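Local coordinates for protein NDP-rhamnosyltransferase (Saccharopolyspora spinosa, PDB 3TSA) that is an NDP-rhamnosyltransferase, a glycosyltransferase of the GT-B fold, at residues Pro74-Arg79 with Arg85-Gln90. Residues are numbered along the deposited sequence; the frame is centred on the assembly and turned at random.
Sequences PAFGQR and RQLWEQ
Phe-76 lies opposite Leu-87 with their CA atoms 6.7 Å apart, where the short 3-10 turn 74-76 meets the helical segment 85-90; further along the loop Arg-79 comes close to Arg-85. The 3-10 turn is closed by a backbone bond from Gly-77 N to Pro-74 O. Leu-87 CD1 sits over the centre of one face of the Phe-76 ring, 3.5 Å from its centroid and 6° off the normal, a close CH-pi contact. The same methyl touches Ala-75 CB. The edge of the Phe-76 ring, at CD1, points at one face of the Trp-88 indole. This T-shaped pair has its planes at 88°. Trp-88 NE1 also donates to Phe-76 O at 2.9 Å, nearly straight, onto a lone pair and within the indole plane. The bond and the ring contact together probably help fix how the indole is turned. Arg-79 takes the other indole face: its CG is 3.5 Å from Trp-88 CD1, and CD makes a CH-pi contact over the five-membered ring. A bend at chi3 (-63°) turns the guanidinium off the ring, and NH1 forms a salt bridge with Asp-190. Arg-79 O lies over a face of the Arg-85 guanidinium, 2.8 Å from NH2, at an angle too poor for a hydrogen bond. The contact thus folds the loop back on the first turns of the helix it leads into, 82-113, in the N-terminal half of a GT-B fold. Trp-88 also packs on Pro-147 and on helix 151-166. Through Phe-76 with Phe-316, and Gly-77 O with Arg-323 of helix 318-327, the loop reaches the C-terminal half.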
loop_
_atom_site.group_PDB
_atom_site.type_symbol
_atom_site.label_atom_id
_atom_site.label_comp_id
_atom_site.label_asym_id
_atom_site.label_seq_id
_atom_site.Cartn_x
_atom_site.Cartn_y
_atom_site.Cartn_z
ATOM N N PRO A 74 22.108 -16.184 -22.577
ATOM C CA PRO A 74 21.094 -16.273 -23.626
ATOM C C PRO A 74 20.339 -17.605 -23.685
ATOM O O PRO A 74 19.240 -17.684 -24.277
ATOM C CB PRO A 74 21.935 -16.142 -24.941
ATOM C CG PRO A 74 23.073 -15.254 -24.519
ATOM C CD PRO A 74 23.442 -15.820 -23.133
ATOM N N ALA A 75 20.898 -18.662 -23.071
ATOM C CA ALA A 75 20.209 -19.952 -23.171
ATOM C C ALA A 75 18.840 -19.874 -22.455
ATOM O O ALA A 75 17.915 -20.606 -22.771
ATOM C CB ALA A 75 21.105 -21.099 -22.588
ATOM N N PHE A 76 18.663 -18.910 -21.561
ATOM C CA PHE A 76 17.270 -18.745 -21.075
ATOM C C PHE A 76 16.260 -18.420 -22.100
ATOM O O PHE A 76 15.043 -18.742 -21.938
ATOM C CB PHE A 76 17.138 -17.676 -19.914
ATOM C CG PHE A 76 17.630 -18.123 -18.606
ATOM C CD1 PHE A 76 16.841 -18.889 -17.751
ATOM C CD2 PHE A 76 18.911 -17.689 -18.181
ATOM C CE1 PHE A 76 17.361 -19.286 -16.512
ATOM C CE2 PHE A 76 19.464 -18.078 -16.919
ATOM C CZ PHE A 76 18.679 -18.883 -16.074
ATOM N N GLY A 77 16.686 -17.745 -23.154
ATOM C CA GLY A 77 15.779 -17.422 -24.236
ATOM C C GLY A 77 15.857 -18.385 -25.415
ATOM O O GLY A 77 15.420 -18.099 -26.546
ATOM N N GLN A 78 16.378 -19.575 -25.146
ATOM C CA GLN A 78 16.575 -20.600 -26.186
ATOM C C GLN A 78 15.987 -21.936 -25.711
ATOM O O GLN A 78 16.750 -22.887 -25.483
ATOM C CB GLN A 78 18.078 -20.725 -26.555
ATOM C CG GLN A 78 18.628 -19.328 -27.073
ATOM C CD GLN A 78 20.117 -19.299 -27.202
ATOM O OE1 GLN A 78 20.810 -20.099 -26.582
ATOM N NE2 GLN A 78 20.626 -18.304 -27.936
ATOM N N ARG A 79 14.653 -21.975 -25.522
ATOM C CA ARG A 79 13.985 -23.149 -24.881
ATOM C C ARG A 79 14.008 -24.370 -25.805
ATOM O O ARG A 79 13.914 -25.497 -25.300
ATOM C CB ARG A 79 12.607 -22.806 -24.377
ATOM C CG ARG A 79 12.710 -22.112 -23.031
ATOM C CD ARG A 79 11.328 -21.687 -22.486
ATOM N NE ARG A 79 10.654 -20.716 -23.339
ATOM C CZ ARG A 79 9.384 -20.838 -23.755
ATOM N NH1 ARG A 79 8.605 -21.899 -23.399
ATOM N NH2 ARG A 79 8.876 -19.888 -24.564
ATOM N N ARG A 85 16.577 -25.854 -22.217
ATOM C CA ARG A 85 15.730 -26.843 -21.500
ATOM C C ARG A 85 16.307 -27.131 -20.130
ATOM O O ARG A 85 15.543 -27.127 -19.157
ATOM C CB ARG A 85 15.540 -28.176 -22.260
ATOM C CG ARG A 85 14.798 -28.049 -23.524
ATOM C CD ARG A 85 14.278 -29.426 -24.051
ATOM N NE ARG A 85 14.054 -29.371 -25.513
ATOM C CZ ARG A 85 13.133 -28.621 -26.153
ATOM N NH1 ARG A 85 13.028 -28.691 -27.494
ATOM N NH2 ARG A 85 12.314 -27.798 -25.489
ATOM N N GLN A 86 17.619 -27.397 -20.006
ATOM C CA GLN A 86 18.198 -27.712 -18.673
ATOM C C GLN A 86 18.042 -26.580 -17.673
ATOM O O GLN A 86 17.792 -26.810 -16.487
ATOM C CB GLN A 86 19.708 -27.933 -18.786
ATOM C CG GLN A 86 20.140 -29.338 -19.191
ATOM C CD GLN A 86 21.676 -29.496 -19.019
ATOM O OE1 GLN A 86 22.206 -30.598 -18.889
ATOM N NE2 GLN A 86 22.375 -28.371 -19.019
ATOM N N LEU A 87 18.234 -25.331 -18.127
ATOM C CA LEU A 87 18.083 -24.209 -17.200
ATOM C C LEU A 87 16.687 -24.163 -16.676
ATOM O O LEU A 87 16.530 -23.979 -15.473
ATOM C CB LEU A 87 18.368 -22.866 -17.851
ATOM C CG LEU A 87 19.824 -22.444 -18.109
ATOM C CD1 LEU A 87 19.706 -21.155 -18.970
ATOM C CD2 LEU A 87 20.647 -22.176 -16.860
ATOM N N TRP A 88 15.694 -24.246 -17.580
ATOM C CA TRP A 88 14.289 -24.129 -17.152
ATOM C C TRP A 88 13.890 -25.384 -16.361
ATOM O O TRP A 88 13.173 -25.263 -15.376
ATOM C CB TRP A 88 13.366 -23.870 -18.327
ATOM C CG TRP A 88 13.529 -22.455 -18.814
ATOM C CD1 TRP A 88 14.266 -22.004 -19.880
ATOM C CD2 TRP A 88 12.908 -21.318 -18.227
ATOM N NE1 TRP A 88 14.145 -20.622 -19.970
ATOM C CE2 TRP A 88 13.316 -20.176 -18.971
ATOM C CE3 TRP A 88 12.065 -21.151 -17.121
ATOM C CZ2 TRP A 88 12.895 -18.867 -18.615
ATOM C CZ3 TRP A 88 11.616 -19.907 -16.797
ATOM C CH2 TRP A 88 11.988 -18.770 -17.549
ATOM N N GLU A 89 14.409 -26.551 -16.733
ATOM C CA GLU A 89 14.113 -27.780 -15.924
ATOM C C GLU A 89 14.706 -27.699 -14.502
ATOM O O GLU A 89 14.046 -28.115 -13.499
ATOM C CB GLU A 89 14.520 -29.070 -16.689
ATOM C CG GLU A 89 13.635 -29.299 -17.949
ATOM C CD GLU A 89 14.112 -30.461 -18.804
ATOM O OE1 GLU A 89 15.332 -30.769 -18.805
ATOM O OE2 GLU A 89 13.261 -31.051 -19.473
ATOM N N GLN A 90 15.916 -27.126 -14.378
ATOM C CA GLN A 90 16.565 -26.996 -13.049
ATOM C C GLN A 90 15.796 -25.980 -12.181
ATOM O O GLN A 90 15.578 -26.184 -10.959
ATOM C CB GLN A 90 18.070 -26.681 -13.220
ATOM C CG GLN A 90 18.804 -25.799 -12.151
ATOM C CD GLN A 90 19.876 -24.781 -12.826
ATOM O OE1 GLN A 90 20.572 -25.109 -13.833
ATOM N NE2 GLN A 90 19.974 -23.559 -12.268
#